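PDB 7C6O: cobalamin biosynthesis protein CobN from Mycobacterium tuberculosis, which is the large, catalytic subunit of cobaltochelatase, the enzyme that inserts cobalt into the corrin ring on the aerobic route to cobalamin. Local coordinates for residues D715-I720 against E796-L801; G735-L740 against A758-L763. One frame throughout, in Å; residues are numbered along the deposited sequence.

Interaction 1: D715-I720 against E796-L801; sequences DLVLAI and EVIPRL
Val717 meets Ile798 and Leu801 through a single methyl group, its CG2, which is the main bump on the 715-720 side. Leaving CB opposite the carbonyl carbon while CG1 lies anti to the backbone N (chi1 169°), CG2 enters the hollow between these two side chains of helix 784-801. It lies 3.6 Å from Ile798 CD1 and 3.9 Å from Leu801 CD1, with Val797 CG1 a little farther off. The side chains of Val717 and Ile798 meet almost perpendicularly. Although the CB of Ile798 does not head for the other helix, a chain bent at both of its torsions (chi2 -62°) curls CD1 back to the contact.

Leu801 supplies the answering bump. Its isobutyl fork is received among Leu716, Val717 and Ile720: CD1 faces Val717 CG2 and Ile720 CD1, while CD2 lies 4.1 Å from Leu716 CD2. On the other flank Val797 and Ile720 pass alongside one another, pointing opposite ways, with Val797 CG1 resting against both the CG2 branch and the CD1 end of Ile720, the latter at 4.1 Å. No hydrogen bond joins the segments, and the seam is made of aliphatic methyls alone.

Glu796 and Arg800 pair along their own helix, away from the seam: Arg800 NE donates to Glu796 OE1 at 2.7 Å, with the oxygen in the guanidinium plane, while NH1 turns to Leu836 O. Val764 of helix 750-769 also packs on Val717, and Trp772 packs on Ile798. With the axes of the two short segments 11.1 Å apart at closest and their directions 128° apart, the helices are held at a distance by branched side chains on both surfaces, as is characteristic of the buried core of a small all-helical bundle, here within the CobN/magnesium chelatase family region.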
loop_
_atom_site.group_PDB
_atom_site.type_symbol
_atom_site.label_atom_id
_atom_site.label_comp_id
_atom_site.label_asym_id
_atom_site.label_seq_id
_atom_site.Cartn_x
_atom_site.Cartn_y
_atom_site.Cartn_z
ATOM N N ASP A 715 -20.417 9.900 18.372
ATOM C CA ASP A 715 -18.996 10.006 18.698
ATOM C C ASP A 715 -18.128 9.960 17.447
ATOM O O ASP A 715 -17.154 10.713 17.330
ATOM C CB ASP A 715 -18.593 8.891 19.663
ATOM C CG ASP A 715 -18.972 9.195 21.100
ATOM O OD1 ASP A 715 -18.698 10.321 21.567
ATOM O OD2 ASP A 715 -19.545 8.305 21.763
ATOM N N LEU A 716 -18.457 9.076 16.503
ATOM C CA LEU A 716 -17.650 8.968 15.292
ATOM C C LEU A 716 -17.756 10.228 14.442
ATOM O O LEU A 716 -16.742 10.734 13.944
ATOM C CB LEU A 716 -18.067 7.734 14.496
ATOM C CG LEU A 716 -17.256 7.420 13.237
ATOM C CD1 LEU A 716 -15.773 7.352 13.557
ATOM C CD2 LEU A 716 -17.732 6.114 12.625
ATOM N N VAL A 717 -18.971 10.757 14.272
ATOM C CA VAL A 717 -19.137 11.995 13.514
ATOM C C VAL A 717 -18.384 13.136 14.187
ATOM O O VAL A 717 -17.708 13.930 13.520
ATOM C CB VAL A 717 -20.631 12.324 13.340
ATOM C CG1 VAL A 717 -20.801 13.737 12.804
ATOM C CG2 VAL A 717 -21.284 11.321 12.399
ATOM N N LEU A 718 -18.480 13.231 15.517
ATOM C CA LEU A 718 -17.726 14.247 16.249
ATOM C C LEU A 718 -16.233 14.141 15.969
ATOM O O LEU A 718 -15.560 15.157 15.754
ATOM C CB LEU A 718 -17.987 14.121 17.750
ATOM C CG LEU A 718 -19.092 14.965 18.380
ATOM C CD1 LEU A 718 -19.247 14.594 19.846
ATOM C CD2 LEU A 718 -18.777 16.445 18.228
ATOM N N ALA A 719 -15.694 12.919 15.971
ATOM C CA ALA A 719 -14.270 12.741 15.704
ATOM C C ALA A 719 -13.920 13.155 14.280
ATOM O O ALA A 719 -12.880 13.785 14.045
ATOM C CB ALA A 719 -13.864 11.290 15.954
ATOM N N ILE A 720 -14.777 12.814 13.317
ATOM C CA ILE A 720 -14.516 13.174 11.926
ATOM C C ILE A 720 -14.530 14.688 11.753
ATOM O O ILE A 720 -13.672 15.259 11.068
ATOM C CB ILE A 720 -15.538 12.484 11.001
ATOM C CG1 ILE A 720 -15.283 10.972 10.967
ATOM C CG2 ILE A 720 -15.489 13.079 9.600
ATOM C CD1 ILE A 720 -16.384 10.176 10.304
ATOM N N GLU A 796 -22.484 15.343 3.457
ATOM C CA GLU A 796 -21.412 14.464 3.009
ATOM C C GLU A 796 -21.089 13.350 3.993
ATOM O O GLU A 796 -21.079 12.179 3.606
ATOM C CB GLU A 796 -20.145 15.284 2.724
ATOM C CG GLU A 796 -20.294 16.282 1.595
ATOM C CD GLU A 796 -20.452 15.618 0.240
ATOM O OE1 GLU A 796 -20.129 14.415 0.116
ATOM O OE2 GLU A 796 -20.898 16.304 -0.706
ATOM N N VAL A 797 -20.821 13.682 5.258
ATOM C CA VAL A 797 -20.344 12.679 6.210
ATOM C C VAL A 797 -21.387 11.585 6.408
ATOM O O VAL A 797 -21.102 10.393 6.244
ATOM C CB VAL A 797 -19.967 13.341 7.546
ATOM C CG1 VAL A 797 -19.458 12.295 8.528
ATOM C CG2 VAL A 797 -18.932 14.434 7.328
ATOM N N ILE A 798 -22.612 11.975 6.764
ATOM C CA ILE A 798 -23.643 10.984 7.080
ATOM C C ILE A 798 -23.996 10.109 5.881
ATOM O O ILE A 798 -24.021 8.876 6.033
ATOM C CB ILE A 798 -24.874 11.680 7.691
ATOM C CG1 ILE A 798 -24.509 12.288 9.042
ATOM C CG2 ILE A 798 -26.031 10.697 7.832
ATOM C CD1 ILE A 798 -24.072 11.263 10.053
ATOM N N PRO A 799 -24.286 10.652 4.689
ATOM C CA PRO A 799 -24.593 9.758 3.557
ATOM C C PRO A 799 -23.445 8.833 3.194
ATOM O O PRO A 799 -23.682 7.684 2.800
ATOM C CB PRO A 799 -24.919 10.735 2.420
ATOM C CG PRO A 799 -25.366 11.971 3.111
ATOM C CD PRO A 799 -24.500 12.065 4.325
ATOM N N ARG A 800 -22.201 9.302 3.314
ATOM C CA ARG A 800 -21.063 8.448 2.993
ATOM C C ARG A 800 -20.853 7.384 4.062
ATOM O O ARG A 800 -20.554 6.228 3.743
ATOM C CB ARG A 800 -19.809 9.299 2.813
ATOM C CG ARG A 800 -19.869 10.197 1.589
ATOM C CD ARG A 800 -18.730 11.201 1.577
ATOM N NE ARG A 800 -18.790 12.064 0.401
ATOM C CZ ARG A 800 -18.222 11.776 -0.764
ATOM N NH1 ARG A 800 -17.542 10.646 -0.913
ATOM N NH2 ARG A 800 -18.331 12.619 -1.783
ATOM N N LEU A 801 -21.007 7.753 5.337
ATOM C CA LEU A 801 -20.961 6.757 6.405
ATOM C C LEU A 801 -22.000 5.666 6.180
ATOM O O LEU A 801 -21.747 4.489 6.463
ATOM C CB LEU A 801 -21.174 7.419 7.766
ATOM C CG LEU A 801 -19.931 7.898 8.513
ATOM C CD1 LEU A 801 -20.314 8.564 9.833
ATOM C CD2 LEU A 801 -18.980 6.732 8.748
#

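Interaction 2: G735-L740 against A758-L763; sequences GLRQAL and AKAREL
Ala760 presents its CB to Leu736 and Leu740, and the small methyl lets the 735-740 turn come close to helix 750-769: the CA atoms of Arg737 and Ala760 are 6.3 Å apart. Leu736 CD1 lies 3.6 Å from Ala760 CB, deep in the contact, where Val764, Leu721 and Val789 also surround the leucine. Leu740 lays CD1 over the backbone, 3.7 Å from Ala760 N, while its CD2 meets Leu763 CD1 tip to tip at 4.0 Å. This is a short, weakly bonded helical turn packed against the longer helix 750-769, within a helical bundle; Gly735 N donates to Gln738 OE1 at 3.0 Å, which ties the first residue of the segment to the side chain three residues on.

Toward solvent the packing thins. Lys759 offers only CB, 4.0 Å from Leu740 CD1, and the rest of its chain, bent at its last torsion, leads away from the contact. Arg737, a buried residue, touches lightly, its CG 4.1 Å from Ala760 CB, and its bent chain (chi3 -52°) carries the guanidinium to Glu744, with Glu757 and Asp694 as further salt-bridge partners; these three carboxylates probably offset the nearby charge of Arg722.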
loop_
_atom_site.group_PDB
_atom_site.type_symbol
_atom_site.label_atom_id
_atom_site.label_comp_id
_atom_site.label_asym_id
_atom_site.label_seq_id
_atom_site.Cartn_x
_atom_site.Cartn_y
_atom_site.Cartn_z
ATOM N N GLY A 735 -12.636 22.674 11.183
ATOM C CA GLY A 735 -13.048 21.788 12.252
ATOM C C GLY A 735 -14.214 22.371 13.028
ATOM O O GLY A 735 -14.391 23.586 13.112
ATOM N N LEU A 736 -15.031 21.481 13.595
ATOM C CA LEU A 736 -16.213 21.927 14.325
ATOM C C LEU A 736 -15.826 22.793 15.519
ATOM O O LEU A 736 -16.422 23.851 15.753
ATOM C CB LEU A 736 -17.034 20.724 14.784
ATOM C CG LEU A 736 -18.563 20.826 14.751
ATOM C CD1 LEU A 736 -19.149 19.948 15.833
ATOM C CD2 LEU A 736 -19.077 22.258 14.874
ATOM N N ARG A 737 -14.827 22.358 16.289
ATOM C CA ARG A 737 -14.406 23.141 17.446
ATOM C C ARG A 737 -13.619 24.377 17.027
ATOM O O ARG A 737 -13.596 25.371 17.761
ATOM C CB ARG A 737 -13.594 22.265 18.402
ATOM C CG ARG A 737 -14.324 20.986 18.799
ATOM C CD ARG A 737 -13.669 20.272 19.976
ATOM N NE ARG A 737 -12.240 20.045 19.775
ATOM C CZ ARG A 737 -11.506 19.221 20.515
ATOM N NH1 ARG A 737 -12.064 18.528 21.502
ATOM N NH2 ARG A 737 -10.211 19.084 20.267
ATOM N N GLN A 738 -12.976 24.337 15.857
ATOM C CA GLN A 738 -12.376 25.544 15.297
ATOM C C GLN A 738 -13.442 26.591 14.998
ATOM O O GLN A 738 -13.308 27.760 15.379
ATOM C CB GLN A 738 -11.593 25.207 14.028
ATOM C CG GLN A 738 -10.181 24.710 14.265
ATOM C CD GLN A 738 -9.462 24.380 12.969
ATOM O OE1 GLN A 738 -10.094 24.185 11.929
ATOM N NE2 GLN A 738 -8.136 24.319 13.025
ATOM N N ALA A 739 -14.511 26.183 14.308
ATOM C CA ALA A 739 -15.617 27.091 14.033
ATOM C C ALA A 739 -16.284 27.580 15.310
ATOM O O ALA A 739 -16.964 28.612 15.285
ATOM C CB ALA A 739 -16.649 26.408 13.134
ATOM N N LEU A 740 -16.106 26.868 16.419
ATOM C CA LEU A 740 -16.651 27.278 17.704
ATOM C C LEU A 740 -15.656 28.059 18.554
ATOM O O LEU A 740 -15.997 28.441 19.677
ATOM C CB LEU A 740 -17.143 26.055 18.486
ATOM C CG LEU A 740 -18.400 25.365 17.954
ATOM C CD1 LEU A 740 -18.776 24.186 18.838
ATOM C CD2 LEU A 740 -19.552 26.355 17.854
ATOM N N ALA A 758 -18.000 20.110 24.705
ATOM C CA ALA A 758 -19.384 19.957 25.143
ATOM C C ALA A 758 -20.339 20.698 24.214
ATOM O O ALA A 758 -21.422 20.194 23.898
ATOM C CB ALA A 758 -19.540 20.450 26.582
ATOM N N LYS A 759 -19.953 21.897 23.767
ATOM C CA LYS A 759 -20.784 22.631 22.817
ATOM C C LYS A 759 -20.875 21.896 21.487
ATOM O O LYS A 759 -21.958 21.792 20.898
ATOM C CB LYS A 759 -20.229 24.041 22.608
ATOM C CG LYS A 759 -20.323 24.943 23.825
ATOM C CD LYS A 759 -19.682 26.295 23.556
ATOM C CE LYS A 759 -19.874 27.241 24.729
ATOM N NZ LYS A 759 -19.337 26.668 25.993
ATOM N N ALA A 760 -19.744 21.380 20.997
ATOM C CA ALA A 760 -19.750 20.631 19.745
ATOM C C ALA A 760 -20.607 19.378 19.856
ATOM O O ALA A 760 -21.389 19.068 18.950
ATOM C CB ALA A 760 -18.320 20.271 19.343
ATOM N N ARG A 761 -20.473 18.641 20.961
ATOM C CA ARG A 761 -21.293 17.450 21.155
ATOM C C ARG A 761 -22.773 17.805 21.203
ATOM O O ARG A 761 -23.615 17.063 20.685
ATOM C CB ARG A 761 -20.876 16.726 22.433
ATOM C CG ARG A 761 -21.571 15.390 22.628
ATOM C CD ARG A 761 -21.042 14.651 23.844
ATOM N NE ARG A 761 -21.529 13.278 23.875
ATOM C CZ ARG A 761 -20.930 12.265 23.255
ATOM N NH1 ARG A 761 -19.820 12.477 22.563
ATOM N NH2 ARG A 761 -21.442 11.045 23.328
ATOM N N GLU A 762 -23.106 18.943 21.815
ATOM C CA GLU A 762 -24.501 19.360 21.896
ATOM C C GLU A 762 -25.075 19.635 20.510
ATOM O O GLU A 762 -26.201 19.223 20.203
ATOM C CB GLU A 762 -24.619 20.597 22.787
ATOM C CG GLU A 762 -26.025 20.902 23.265
ATOM C CD GLU A 762 -26.068 22.093 24.201
ATOM O OE1 GLU A 762 -25.360 23.089 23.934
ATOM O OE2 GLU A 762 -26.801 22.032 25.210
ATOM N N LEU A 763 -24.310 20.319 19.657
ATOM C CA LEU A 763 -24.782 20.643 18.314
ATOM C C LEU A 763 -24.980 19.388 17.470
ATOM O O LEU A 763 -26.010 19.234 16.804
ATOM C CB LEU A 763 -23.802 21.596 17.629
ATOM C CG LEU A 763 -23.808 23.061 18.072
ATOM C CD1 LEU A 763 -22.653 23.810 17.427
ATOM C CD2 LEU A 763 -25.136 23.715 17.722
#

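Interaction 2 is nested along the chain inside the loop closed by interaction 1: helix 710-722 comes first, then the short turn 736-739, helix 750-769 and finally helix 784-801. The centres of the two interactions lie about 14 Å apart on the same side of the chain's centre, and the 75 residues between the segments of interaction 1 contain no strand. The two contacts also touch directly. Asp715 OD1 and Arg761 NH1 form a salt bridge of 2.6 Å, and Leu718, on helix 710-722, packs against Ala760, Arg761 and Leu736. Helices 710-722 and 784-801 thus share one helical core with the turn and helix 750-769, making a compact helical unit of the large subunit.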